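Local coordinates for protein ESSC (Geobacillus thermodenitrificans, PDB 5FWH) that forms the N-terminal forkhead-associated (FHA) region of EssC, a component of the bacterial Type VII secretion apparatus linked to the FtsK/SpoIIIE ATPases, at residues 96-101 against 186-191; 103-108 against 124-129; 6-11 against 37-42; 24-29 against 44-49. One frame throughout, in Å; residues are numbered along the deposited sequence.

Contact 1. Residues 96-101 against 186-191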
loop_
_atom_site.group_PDB
_atom_site.type_symbol
_atom_site.label_atom_id
_atom_site.label_comp_id
_atom_site.label_asym_id
_atom_site.label_seq_id
_atom_site.Cartn_x
_atom_site.Cartn_y
_atom_site.Cartn_z
ATOM N N TYR A 96 -10.567 -3.000 -9.135
ATOM C CA TYR A 96 -11.049 -2.396 -10.332
ATOM C C TYR A 96 -10.040 -2.717 -11.383
ATOM O O TYR A 96 -8.865 -2.670 -11.087
ATOM C CB TYR A 96 -11.016 -0.889 -10.159
ATOM C CG TYR A 96 -11.906 -0.368 -9.120
ATOM C CD1 TYR A 96 -11.497 -0.312 -7.821
ATOM C CD2 TYR A 96 -13.192 0.072 -9.458
ATOM C CE1 TYR A 96 -12.338 0.138 -6.855
ATOM C CE2 TYR A 96 -14.034 0.540 -8.504
ATOM C CZ TYR A 96 -13.603 0.570 -7.207
ATOM O OH TYR A 96 -14.440 1.040 -6.253
ATOM N N VAL A 97 -10.455 -2.930 -12.606
ATOM C CA VAL A 97 -9.489 -3.139 -13.680
ATOM C C VAL A 97 -9.855 -2.199 -14.763
ATOM O O VAL A 97 -10.976 -2.126 -15.147
ATOM C CB VAL A 97 -9.433 -4.587 -14.206
ATOM C CG1 VAL A 97 -8.373 -4.730 -15.305
ATOM C CG2 VAL A 97 -9.110 -5.514 -13.048
ATOM N N TYR A 98 -8.882 -1.427 -15.205
ATOM C CA TYR A 98 -9.069 -0.472 -16.274
ATOM C C TYR A 98 -8.307 -0.863 -17.506
ATOM O O TYR A 98 -7.132 -1.300 -17.419
ATOM C CB TYR A 98 -8.589 0.928 -15.833
ATOM C CG TYR A 98 -9.320 1.377 -14.559
ATOM C CD1 TYR A 98 -10.685 1.767 -14.581
ATOM C CD2 TYR A 98 -8.680 1.326 -13.342
ATOM C CE1 TYR A 98 -11.344 2.151 -13.415
ATOM C CE2 TYR A 98 -9.327 1.729 -12.184
ATOM C CZ TYR A 98 -10.667 2.106 -12.236
ATOM O OH TYR A 98 -11.219 2.479 -11.036
ATOM N N TYR A 99 -8.941 -0.603 -18.639
ATOM C CA TYR A 99 -8.336 -0.745 -19.957
ATOM C C TYR A 99 -7.683 0.585 -20.332
ATOM O O TYR A 99 -8.346 1.606 -20.370
ATOM C CB TYR A 99 -9.387 -1.209 -20.994
ATOM C CG TYR A 99 -8.835 -1.239 -22.368
ATOM C CD1 TYR A 99 -7.945 -2.219 -22.719
ATOM C CD2 TYR A 99 -9.139 -0.257 -23.292
ATOM C CE1 TYR A 99 -7.355 -2.249 -23.974
ATOM C CE2 TYR A 99 -8.566 -0.270 -24.568
ATOM C CZ TYR A 99 -7.684 -1.282 -24.902
ATOM O OH TYR A 99 -7.098 -1.348 -26.134
ATOM N N VAL A 100 -6.370 0.563 -20.566
ATOM C CA VAL A 100 -5.609 1.767 -20.818
ATOM C C VAL A 100 -4.748 1.623 -22.081
ATOM O O VAL A 100 -3.798 2.364 -22.257
ATOM C CB VAL A 100 -4.731 2.166 -19.607
ATOM C CG1 VAL A 100 -5.587 2.536 -18.401
ATOM C CG2 VAL A 100 -3.744 1.054 -19.239
ATOM N N GLY A 101 -5.107 0.680 -22.952
ATOM C CA GLY A 101 -4.488 0.507 -24.251
ATOM C C GLY A 101 -4.535 1.705 -25.205
ATOM O O GLY A 101 -3.720 1.804 -26.121
ATOM N N SER A 186 -12.394 7.225 -10.986
ATOM C CA SER A 186 -11.609 7.185 -12.196
ATOM C C SER A 186 -12.358 7.658 -13.416
ATOM O O SER A 186 -13.492 7.311 -13.627
ATOM C CB SER A 186 -11.081 5.743 -12.474
ATOM O OG SER A 186 -9.987 5.822 -13.415
ATOM N N SER A 187 -11.667 8.369 -14.282
ATOM C CA SER A 187 -12.195 8.642 -15.621
ATOM C C SER A 187 -11.765 7.591 -16.631
ATOM O O SER A 187 -11.991 7.781 -17.792
ATOM C CB SER A 187 -11.722 10.014 -16.060
ATOM O OG SER A 187 -10.335 10.006 -16.161
ATOM N N LEU A 188 -11.133 6.496 -16.208
ATOM C CA LEU A 188 -10.639 5.475 -17.148
ATOM C C LEU A 188 -11.747 4.502 -17.529
ATOM O O LEU A 188 -12.734 4.417 -16.843
ATOM C CB LEU A 188 -9.469 4.694 -16.547
ATOM C CG LEU A 188 -8.187 5.528 -16.317
ATOM C CD1 LEU A 188 -7.242 4.833 -15.365
ATOM C CD2 LEU A 188 -7.475 5.843 -17.609
ATOM N N THR A 189 -11.529 3.735 -18.595
ATOM C CA THR A 189 -12.432 2.628 -19.010
ATOM C C THR A 189 -12.416 1.370 -18.141
ATOM O O THR A 189 -11.497 0.542 -18.247
ATOM C CB THR A 189 -12.062 2.057 -20.405
ATOM O OG1 THR A 189 -11.756 3.090 -21.326
ATOM C CG2 THR A 189 -13.205 1.162 -20.967
ATOM N N GLU A 190 -13.475 1.147 -17.376
ATOM C CA GLU A 190 -13.596 -0.100 -16.650
ATOM C C GLU A 190 -13.768 -1.266 -17.630
ATOM O O GLU A 190 -14.471 -1.136 -18.579
ATOM C CB GLU A 190 -14.744 -0.060 -15.642
ATOM C CG GLU A 190 -14.306 -0.070 -14.180
ATOM C CD GLU A 190 -15.362 0.540 -13.250
ATOM O OE1 GLU A 190 -16.563 0.545 -13.642
ATOM O OE2 GLU A 190 -14.998 1.035 -12.150
ATOM N N THR A 191 -13.062 -2.368 -17.408
ATOM C CA THR A 191 -13.225 -3.592 -18.212
ATOM C C THR A 191 -14.142 -4.628 -17.568
ATOM O O THR A 191 -14.363 -5.708 -18.169
ATOM C CB THR A 191 -11.877 -4.295 -18.449
ATOM O OG1 THR A 191 -11.521 -5.081 -17.299
ATOM C CG2 THR A 191 -10.808 -3.296 -18.711
HETATM O O HOH W 1 -13.512 3.658 -10.940
#

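Contact 2. Residues 103-108 against 124-129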
loop_
_atom_site.group_PDB
_atom_site.type_symbol
_atom_site.label_atom_id
_atom_site.label_comp_id
_atom_site.label_asym_id
_atom_site.label_seq_id
_atom_site.Cartn_x
_atom_site.Cartn_y
_atom_site.Cartn_z
ATOM N N GLN A 103 -4.252 4.830 -23.905
ATOM C CA GLN A 103 -3.676 5.924 -23.126
ATOM C C GLN A 103 -2.159 5.887 -23.240
ATOM O O GLN A 103 -1.563 4.825 -23.215
ATOM C CB GLN A 103 -3.980 5.740 -21.644
ATOM C CG GLN A 103 -5.444 5.604 -21.250
ATOM C CD GLN A 103 -6.165 6.923 -21.048
ATOM O OE1 GLN A 103 -7.232 7.142 -21.614
ATOM N NE2 GLN A 103 -5.598 7.800 -20.239
ATOM N N SER A 104 -1.532 7.047 -23.326
ATOM C CA SER A 104 -0.078 7.159 -23.140
ATOM C C SER A 104 0.324 7.757 -21.761
ATOM O O SER A 104 1.518 7.845 -21.451
ATOM C CB SER A 104 0.489 7.999 -24.255
ATOM O OG SER A 104 -0.204 9.237 -24.274
ATOM N N GLU A 105 -0.666 8.173 -20.950
ATOM C CA GLU A 105 -0.385 8.813 -19.643
ATOM C C GLU A 105 -1.537 8.587 -18.679
ATOM O O GLU A 105 -2.680 8.662 -19.091
ATOM C CB GLU A 105 -0.161 10.310 -19.845
ATOM C CG GLU A 105 -0.069 11.152 -18.582
ATOM C CD GLU A 105 1.352 11.330 -18.078
ATOM O OE1 GLU A 105 2.119 12.149 -18.664
ATOM O OE2 GLU A 105 1.724 10.661 -17.085
ATOM N N VAL A 106 -1.227 8.227 -17.421
ATOM C CA VAL A 106 -2.220 8.080 -16.317
ATOM C C VAL A 106 -1.707 8.899 -15.120
ATOM O O VAL A 106 -0.600 8.640 -14.614
ATOM C CB VAL A 106 -2.460 6.600 -15.942
ATOM C CG1 VAL A 106 -3.482 6.452 -14.823
ATOM C CG2 VAL A 106 -3.009 5.862 -17.120
ATOM N N LEU A 107 -2.483 9.899 -14.691
ATOM C CA LEU A 107 -2.158 10.701 -13.535
ATOM C C LEU A 107 -2.954 10.231 -12.377
ATOM O O LEU A 107 -4.159 10.051 -12.477
ATOM C CB LEU A 107 -2.493 12.199 -13.745
ATOM C CG LEU A 107 -2.246 13.150 -12.527
ATOM C CD1 LEU A 107 -0.806 13.093 -11.973
ATOM C CD2 LEU A 107 -2.616 14.617 -12.844
ATOM N N VAL A 108 -2.258 10.054 -11.263
ATOM C CA VAL A 108 -2.812 9.595 -10.030
ATOM C C VAL A 108 -2.484 10.690 -9.027
ATOM O O VAL A 108 -1.330 10.898 -8.696
ATOM C CB VAL A 108 -2.150 8.294 -9.597
ATOM C CG1 VAL A 108 -2.816 7.825 -8.328
ATOM C CG2 VAL A 108 -2.360 7.207 -10.688
ATOM N N SER A 124 2.712 9.787 -11.687
ATOM C CA SER A 124 2.123 9.605 -12.994
ATOM C C SER A 124 2.673 8.371 -13.610
ATOM O O SER A 124 3.679 7.889 -13.180
ATOM C CB SER A 124 2.285 10.835 -13.898
ATOM O OG SER A 124 3.626 11.008 -14.230
ATOM N N LEU A 125 1.929 7.796 -14.539
ATOM C CA LEU A 125 2.363 6.635 -15.334
ATOM C C LEU A 125 2.438 7.069 -16.799
ATOM O O LEU A 125 1.484 7.652 -17.317
ATOM C CB LEU A 125 1.397 5.502 -15.172
ATOM C CG LEU A 125 1.242 4.922 -13.741
ATOM C CD1 LEU A 125 0.197 3.819 -13.780
ATOM C CD2 LEU A 125 2.461 4.226 -13.243
ATOM N N ARG A 126 3.547 6.777 -17.463
ATOM C CA ARG A 126 3.699 7.141 -18.860
ATOM C C ARG A 126 4.228 6.047 -19.715
ATOM O O ARG A 126 5.217 5.372 -19.368
ATOM C CB ARG A 126 4.704 8.254 -18.996
ATOM C CG ARG A 126 4.101 9.580 -18.751
ATOM C CD ARG A 126 5.145 10.646 -18.865
ATOM N NE ARG A 126 4.725 11.734 -18.014
ATOM C CZ ARG A 126 5.525 12.657 -17.501
ATOM N NH1 ARG A 126 6.837 12.711 -17.780
ATOM N NH2 ARG A 126 4.966 13.569 -16.713
ATOM N N LYS A 127 3.607 5.943 -20.873
ATOM C CA LYS A 127 3.873 4.887 -21.776
ATOM C C LYS A 127 4.864 5.351 -22.822
ATOM O O LYS A 127 4.666 6.387 -23.460
ATOM C CB LYS A 127 2.588 4.449 -22.434
ATOM C CG LYS A 127 2.699 3.060 -22.986
ATOM C CD LYS A 127 1.358 2.600 -23.469
ATOM C CE LYS A 127 1.439 1.157 -23.896
ATOM N NZ LYS A 127 0.358 0.857 -24.877
ATOM N N HIS A 128 5.953 4.614 -22.957
ATOM C CA HIS A 128 6.976 4.902 -23.974
ATOM C C HIS A 128 7.255 3.579 -24.680
ATOM O O HIS A 128 7.496 2.582 -24.024
ATOM C CB HIS A 128 8.265 5.439 -23.350
ATOM C CG HIS A 128 8.102 6.701 -22.541
ATOM N ND1 HIS A 128 7.544 7.858 -23.050
ATOM C CD2 HIS A 128 8.492 7.002 -21.278
ATOM C CE1 HIS A 128 7.572 8.805 -22.127
ATOM N NE2 HIS A 128 8.139 8.309 -21.043
ATOM N N ARG A 129 7.150 3.559 -26.006
ATOM C CA ARG A 129 7.494 2.396 -26.841
ATOM C C ARG A 129 6.983 1.083 -26.259
ATOM O O ARG A 129 7.703 0.094 -26.199
ATOM C CB ARG A 129 9.025 2.357 -27.139
ATOM C CG ARG A 129 9.953 2.186 -25.934
ATOM C CD ARG A 129 11.463 2.154 -26.234
ATOM N NE ARG A 129 11.886 1.014 -27.056
ATOM C CZ ARG A 129 11.915 0.987 -28.395
ATOM N NH1 ARG A 129 11.542 2.039 -29.138
ATOM N NH2 ARG A 129 12.318 -0.120 -29.013
#

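Contact 3. Residues 6-11 against 37-42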
loop_
_atom_site.group_PDB
_atom_site.type_symbol
_atom_site.label_atom_id
_atom_site.label_comp_id
_atom_site.label_asym_id
_atom_site.label_seq_id
_atom_site.Cartn_x
_atom_site.Cartn_y
_atom_site.Cartn_z
ATOM N N VAL A 6 3.425 -2.115 6.901
ATOM C CA VAL A 6 4.504 -1.779 7.815
ATOM C C VAL A 6 5.595 -0.941 7.045
ATOM O O VAL A 6 6.272 -1.404 6.162
ATOM C CB VAL A 6 5.065 -3.055 8.398
ATOM C CG1 VAL A 6 6.236 -2.769 9.362
ATOM C CG2 VAL A 6 3.924 -3.822 9.062
ATOM N N LEU A 7 5.657 0.312 7.415
ATOM C CA LEU A 7 6.510 1.285 6.843
ATOM C C LEU A 7 7.603 1.654 7.845
ATOM O O LEU A 7 7.323 1.933 8.981
ATOM C CB LEU A 7 5.732 2.554 6.479
ATOM C CG LEU A 7 4.616 2.300 5.435
ATOM C CD1 LEU A 7 3.264 2.049 6.133
ATOM C CD2 LEU A 7 4.488 3.506 4.496
ATOM N N TYR A 8 8.826 1.669 7.327
ATOM C CA TYR A 8 10.030 2.024 8.096
ATOM C C TYR A 8 11.168 2.291 7.094
ATOM O O TYR A 8 11.144 1.739 5.953
ATOM C CB TYR A 8 10.394 0.873 9.026
ATOM C CG TYR A 8 10.632 -0.413 8.287
ATOM C CD1 TYR A 8 9.567 -1.190 7.849
ATOM C CD2 TYR A 8 11.916 -0.871 8.032
ATOM C CE1 TYR A 8 9.762 -2.354 7.201
ATOM C CE2 TYR A 8 12.123 -2.039 7.338
ATOM C CZ TYR A 8 11.032 -2.780 6.943
ATOM O OH TYR A 8 11.203 -3.943 6.258
ATOM N N GLU A 9 12.150 3.133 7.491
ATOM C CA GLU A 9 13.217 3.580 6.599
ATOM C C GLU A 9 12.620 3.897 5.216
ATOM O O GLU A 9 11.739 4.738 5.145
ATOM C CB GLU A 9 14.375 2.579 6.546
ATOM C CG GLU A 9 14.932 2.267 7.944
ATOM C CD GLU A 9 16.391 1.781 8.004
ATOM O OE1 GLU A 9 17.211 2.113 7.086
ATOM O OE2 GLU A 9 16.735 1.074 8.990
ATOM N N THR A 10 13.067 3.205 4.164
ATOM C CA THR A 10 12.607 3.406 2.785
ATOM C C THR A 10 11.834 2.160 2.246
ATOM O O THR A 10 11.849 1.856 1.051
ATOM C CB THR A 10 13.850 3.653 1.916
ATOM O OG1 THR A 10 14.775 2.555 2.099
ATOM C CG2 THR A 10 14.504 5.006 2.298
ATOM N N TYR A 11 11.240 1.394 3.158
ATOM C CA TYR A 11 10.578 0.138 2.838
ATOM C C TYR A 11 9.134 0.217 3.266
ATOM O O TYR A 11 8.803 0.998 4.168
ATOM C CB TYR A 11 11.236 -1.027 3.570
ATOM C CG TYR A 11 12.698 -1.071 3.191
ATOM C CD1 TYR A 11 13.071 -1.402 1.891
ATOM C CD2 TYR A 11 13.693 -0.671 4.106
ATOM C CE1 TYR A 11 14.421 -1.372 1.501
ATOM C CE2 TYR A 11 15.015 -0.656 3.739
ATOM C CZ TYR A 11 15.370 -1.006 2.442
ATOM O OH TYR A 11 16.670 -0.989 2.098
ATOM N N SER A 37 14.594 -6.420 10.599
ATOM C CA SER A 37 15.866 -6.803 11.226
ATOM C C SER A 37 16.742 -5.622 11.581
ATOM O O SER A 37 17.606 -5.744 12.451
ATOM C CB SER A 37 16.645 -7.762 10.326
ATOM O OG SER A 37 16.512 -7.325 8.999
ATOM N N SER A 38 16.525 -4.497 10.916
ATOM C CA SER A 38 17.335 -3.330 11.171
ATOM C C SER A 38 16.989 -2.606 12.486
ATOM O O SER A 38 17.785 -1.760 12.896
ATOM C CB SER A 38 17.230 -2.367 9.994
ATOM O OG SER A 38 15.891 -1.924 9.823
ATOM N N PHE A 39 15.830 -2.905 13.116
ATOM C CA PHE A 39 15.421 -2.331 14.408
ATOM C C PHE A 39 15.765 -3.246 15.624
ATOM O O PHE A 39 15.774 -4.486 15.493
ATOM C CB PHE A 39 13.925 -2.107 14.399
ATOM C CG PHE A 39 13.461 -0.914 13.605
ATOM C CD1 PHE A 39 14.180 -0.394 12.504
ATOM C CD2 PHE A 39 12.266 -0.308 13.952
ATOM C CE1 PHE A 39 13.706 0.699 11.790
ATOM C CE2 PHE A 39 11.794 0.794 13.239
ATOM C CZ PHE A 39 12.510 1.299 12.161
ATOM N N SER A 40 15.974 -2.610 16.784
ATOM C CA SER A 40 16.278 -3.198 18.117
ATOM C C SER A 40 15.083 -3.827 18.871
ATOM O O SER A 40 15.202 -4.871 19.535
ATOM C CB SER A 40 16.812 -2.049 19.035
ATOM O OG SER A 40 15.850 -0.951 19.260
ATOM N N PHE A 41 13.965 -3.087 18.841
ATOM C CA PHE A 41 12.769 -3.357 19.625
ATOM C C PHE A 41 13.096 -3.429 21.141
ATOM O O PHE A 41 12.576 -4.297 21.867
ATOM C CB PHE A 41 12.051 -4.633 19.109
ATOM C CG PHE A 41 11.537 -4.507 17.705
ATOM C CD1 PHE A 41 10.352 -3.821 17.453
ATOM C CD2 PHE A 41 12.260 -5.013 16.653
ATOM C CE1 PHE A 41 9.887 -3.673 16.168
ATOM C CE2 PHE A 41 11.817 -4.872 15.373
ATOM C CZ PHE A 41 10.628 -4.204 15.120
ATOM N N ARG A 42 13.934 -2.500 21.602
ATOM C CA ARG A 42 14.272 -2.428 23.008
ATOM C C ARG A 42 13.074 -1.993 23.871
ATOM O O ARG A 42 12.962 -2.408 24.994
ATOM C CB ARG A 42 15.468 -1.541 23.242
ATOM C CG ARG A 42 16.406 -2.140 24.280
ATOM C CD ARG A 42 17.624 -1.253 24.543
ATOM N NE ARG A 42 18.129 -0.709 23.282
ATOM C CZ ARG A 42 18.805 -1.402 22.367
ATOM N NH1 ARG A 42 19.122 -2.691 22.553
ATOM N NH2 ARG A 42 19.181 -0.793 21.244
#

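Contact 4. Residues 24-29 against 44-49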
loop_
_atom_site.group_PDB
_atom_site.type_symbol
_atom_site.label_atom_id
_atom_site.label_comp_id
_atom_site.label_asym_id
_atom_site.label_seq_id
_atom_site.Cartn_x
_atom_site.Cartn_y
_atom_site.Cartn_z
ATOM N N ILE A 24 -0.553 -11.187 16.180
ATOM C CA ILE A 24 0.665 -11.235 15.387
ATOM C C ILE A 24 1.659 -10.294 15.961
ATOM O O ILE A 24 1.305 -9.403 16.694
ATOM C CB ILE A 24 0.461 -10.969 13.875
ATOM C CG1 ILE A 24 0.198 -9.500 13.547
ATOM C CG2 ILE A 24 -0.649 -11.853 13.307
ATOM C CD1 ILE A 24 1.211 -8.944 12.580
ATOM N N VAL A 25 2.912 -10.505 15.609
ATOM C CA VAL A 25 4.013 -9.782 16.201
ATOM C C VAL A 25 4.997 -9.363 15.099
ATOM O O VAL A 25 5.357 -10.151 14.148
ATOM C CB VAL A 25 4.711 -10.548 17.354
ATOM C CG1 VAL A 25 5.122 -11.935 16.914
ATOM C CG2 VAL A 25 5.928 -9.761 17.879
ATOM N N ILE A 26 5.376 -8.103 15.241
ATOM C CA ILE A 26 6.333 -7.463 14.412
ATOM C C ILE A 26 7.479 -7.294 15.310
ATOM O O ILE A 26 7.361 -6.612 16.364
ATOM C CB ILE A 26 5.887 -6.026 13.974
ATOM C CG1 ILE A 26 4.531 -6.087 13.294
ATOM C CG2 ILE A 26 6.974 -5.314 13.124
ATOM C CD1 ILE A 26 3.843 -4.734 13.209
ATOM N N GLY A 27 8.603 -7.813 14.846
ATOM C CA GLY A 27 9.845 -7.822 15.564
ATOM C C GLY A 27 10.998 -8.028 14.614
ATOM O O GLY A 27 10.844 -7.821 13.409
ATOM N N ASN A 28 12.166 -8.401 15.157
ATOM C CA ASN A 28 13.443 -8.546 14.395
ATOM C C ASN A 28 14.053 -9.963 14.250
ATOM O O ASN A 28 15.180 -10.142 13.766
ATOM C CB ASN A 28 14.487 -7.582 14.964
ATOM C CG ASN A 28 14.940 -7.946 16.364
ATOM O OD1 ASN A 28 14.661 -9.022 16.851
ATOM N ND2 ASN A 28 15.689 -7.066 16.981
ATOM N N GLN A 29 13.287 -10.960 14.647
ATOM C CA GLN A 29 13.598 -12.373 14.405
ATOM C C GLN A 29 12.929 -12.868 13.148
ATOM O O GLN A 29 11.892 -12.375 12.781
ATOM C CB GLN A 29 13.053 -13.205 15.548
ATOM C CG GLN A 29 13.400 -12.731 16.963
ATOM C CD GLN A 29 14.884 -12.474 17.194
ATOM O OE1 GLN A 29 15.768 -13.112 16.586
ATOM N NE2 GLN A 29 15.167 -11.527 18.100
ATOM N N GLY A 44 10.183 -3.404 23.398
ATOM C CA GLY A 44 9.175 -4.430 23.097
ATOM C C GLY A 44 8.986 -4.635 21.612
ATOM O O GLY A 44 9.249 -3.752 20.805
ATOM N N TYR A 45 8.600 -5.849 21.229
ATOM C CA TYR A 45 8.143 -6.083 19.905
ATOM C C TYR A 45 6.764 -5.393 19.817
ATOM O O TYR A 45 6.238 -4.835 20.834
ATOM C CB TYR A 45 8.121 -7.606 19.578
ATOM C CG TYR A 45 9.484 -8.312 19.755
ATOM C CD1 TYR A 45 10.662 -7.766 19.220
ATOM C CD2 TYR A 45 9.606 -9.522 20.476
ATOM C CE1 TYR A 45 11.895 -8.374 19.403
ATOM C CE2 TYR A 45 10.859 -10.151 20.652
ATOM C CZ TYR A 45 12.004 -9.584 20.116
ATOM O OH TYR A 45 13.263 -10.200 20.268
ATOM N N ILE A 46 6.202 -5.342 18.608
ATOM C CA ILE A 46 4.898 -4.800 18.408
ATOM C C ILE A 46 3.979 -5.905 18.231
ATOM O O ILE A 46 4.230 -6.810 17.406
ATOM C CB ILE A 46 4.848 -3.831 17.226
ATOM C CG1 ILE A 46 5.899 -2.694 17.373
ATOM C CG2 ILE A 46 3.450 -3.201 17.087
ATOM C CD1 ILE A 46 5.804 -1.929 18.706
ATOM N N GLN A 47 2.921 -5.884 19.044
ATOM C CA GLN A 47 1.861 -6.876 18.958
ATOM C C GLN A 47 0.645 -6.223 18.375
ATOM O O GLN A 47 0.230 -5.147 18.830
ATOM C CB GLN A 47 1.502 -7.443 20.356
ATOM C CG GLN A 47 2.621 -8.058 21.215
ATOM C CD GLN A 47 3.493 -7.056 21.970
ATOM O OE1 GLN A 47 3.026 -6.232 22.804
ATOM N NE2 GLN A 47 4.768 -7.144 21.724
ATOM N N ILE A 48 0.059 -6.885 17.408
ATOM C CA ILE A 48 -1.210 -6.507 16.813
ATOM C C ILE A 48 -2.164 -7.662 17.048
ATOM O O ILE A 48 -1.844 -8.775 16.696
ATOM C CB ILE A 48 -1.078 -6.277 15.277
ATOM C CG1 ILE A 48 0.146 -5.444 14.940
ATOM C CG2 ILE A 48 -2.306 -5.602 14.720
ATOM C CD1 ILE A 48 0.096 -3.999 15.407
ATOM N N GLU A 49 -3.306 -7.408 17.668
ATOM C CA GLU A 49 -4.319 -8.422 17.845
ATOM C C GLU A 49 -5.703 -7.946 17.388
ATOM O O GLU A 49 -6.047 -6.782 17.533
ATOM C CB GLU A 49 -4.347 -8.929 19.300
ATOM C CG GLU A 49 -4.987 -7.993 20.316
ATOM C CD GLU A 49 -5.224 -8.609 21.709
ATOM O OE1 GLU A 49 -4.248 -9.018 22.384
ATOM O OE2 GLU A 49 -6.402 -8.656 22.152
#

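Contact 1. Residues 96-101 against 186-191
Tyr98 and Leu188 meet because each turns its CG away from its own carbonyl carbon and beside its backbone N, with chi1 of -57° in Tyr98 laying the phenol ring back along its strand. The Leu188 side chain crosses this ring at about a right angle, its CB 3.7 Å from Tyr98 CD1. Further out, Ser186 OG lies over one face of the ring, toward its rim, and Ser186 CB is 3.6 Å from Tyr98 OH. Ser186 OG is held there by an ST turn, in which it accepts from Leu188 N at 3.1 Å, and by a second bond to the backbone O of Asp115. Glu190 runs alongside Tyr98 in the same direction, carboxylate and ring planes 19° apart, and its OE2 reaches the edge of the Tyr96 ring, 3.4 Å from CD2. Here 189-190, a weakly bonded strand, lies antiparallel at the border of a sheet of the FHA-type fold, next to strand 94-99, whose other neighbour is strand 175-180. Two nearly straight backbone bonds make the join, Thr191 N to Val97 O and Tyr99 N to Thr189 O, the latter at 2.8 Å. Thr191 CG2 packs against Tyr99 CB. A water accepts from Tyr98 OH at 2.6 Å and donates to Glu190 OE2, so the two polar ends share one bridge. A phenylalanine here would probably leave this water without its donor and break the link to Glu190. The Tyr96 hydroxyl points elsewhere, to Glu183 and Val184 N, while Val100 CG1 touches Leu188 CD2 at 3.9 Å.

Contact 2. Residues 103-108 against 124-129
Glu105 and Arg126 form a salt bridge beside each other on two antiparallel strands, 105-108 and 124-128, in a mixed sheet of the FHA-type beta fold. Arg126 NE donates to Glu105 OE1 at 2.7 Å, on the syn side of the carboxylate, and more weakly to OE2. The two flat groups stand perpendicular, so a single N-H serves the carboxylate rather than a matched pair. Glu105 reaches this position by a bend at chi2 (92°), which swings its end over toward Arg126 CG. OE2 then comes 3.0 Å from Leu125 O, an acceptor against an acceptor, a closeness that the arginine charge probably helps to offset. A leucine in place of Arg126 would probably leave the Glu105 carboxylate without its cation next to that carbonyl. The backbone is well satisfied: Val106 and Leu125 exchange two bonds, Leu125 N reaching Val106 O at 2.7 Å, and Lys127 N binds Ser104 O at 2.9 Å. Val106 and Leu125 share the opposite face of the sheet, while Lys127 sends its ammonium to Glu173. At the start of 103-108 the Gln103 amide reaches forward along its own segment, its NE2 donating to Glu105 O at 3.3 Å.

Contact 3. Residues 6-11 against 37-42
Ser38 OG donates to Glu9 OE2 at 3.2 Å, the one hydrogen bond between segments 6-11 and 37-42. The hydroxyl comes from above the carboxylate plane, 44° out of it, and Ser38 CB follows at 3.6 Å from the same OE2. That oxygen also lies at the edge of the Phe39 ring, near its plane, 4.1 Å from CE1. Phe39 does the rest of the work: its CZ packs against Tyr8 CB at 3.8 Å, and the edge of the Tyr8 ring is turned to the Phe39 face in a T-shaped pair, centroids 6.0 Å apart and planes at 76°. Tyr8 and Glu9 belong to a type II' turn, Tyr8 to Tyr11, which closes a tight hairpin between strands 3-8 and 11-16. Tyr8 and Tyr11 are bonded to each other in both directions through their backbones. Thus the hairpin at one end of the four-stranded sheet meets the loop leading from strand 34-35 to strand 46-50 of the neighbouring sheet. With its CG set between backbone N and carbonyl carbon (chi1 58°), the Tyr8 ring lies back over Tyr11 CB, and its hydroxyl bonds Gln13. Phe39 also touches Val79 and Met84, the latter on strand 84-88.

Contact 4. Residues 24-29 against 44-49
Tyr45 runs along segment 24-29, starting at CB, which lies 3.5 Å from Val25 CG2 and 3.4 Å from Ile26 O. The ring then runs past Gly27, with CD1 3.7 Å from Gly27 CA; any CB on that glycine would clash with it. Next, CE1 comes within 3.8 Å of Asn28 OD1, a buried acceptor with no hydrogen-bond partner in the model, whereas the other amide atom, ND2, bonds Phe39 O. At the tip, Tyr45 OH accepts from Gln29 NE2 at 3.2 Å. The oxygen lies close to the glutamine amide plane, and the amide and ring planes are 75° apart. Gln29 gets its NE2 there by bending at chi2 (-51°). His32 adds an edge-to-face ring contact to the same tyrosine. Beyond the tyrosine, 24-27 and 46-49 are paired as antiparallel strands of one sheet of an FHA-type beta sandwich, with two reciprocal backbone bonds each for Ile24 with Ile48 and Ile26 with Ile46. The four isoleucines share one face, where Ile26 CD1 nears Ile48 CG1 at 4.1 Å and Ile26 meets Met84 and Ile86 on strand 84-88 of the facing sheet. On the other face Val25 and Gln47 pair, and Gln47 OE1 is bonded to Gly63 N.

Contacts 1 and 2 lie on one side of the chain's centre and contacts 3 and 4 on the other, contact 1 about 39 Å from contact 4 between centres. Each pair touches internally: Leu188 of contact 1 packs on Gln103 and Val106 of contact 2, and the Phe41 ring of contact 3 packs on the Gly27 backbone of contact 4. Contacts 2 and 4 both join neighbouring antiparallel strands, but contact 4 buries isoleucines between sheets while contact 2 adds a salt bridge on a more open face. Contact 1 adds a weak border strand, held by two backbone bonds, tyrosine packing and a bridging water. Contact 3 is a surface meeting of a hairpin end with a loop, built from an aromatic pair and one polar bond.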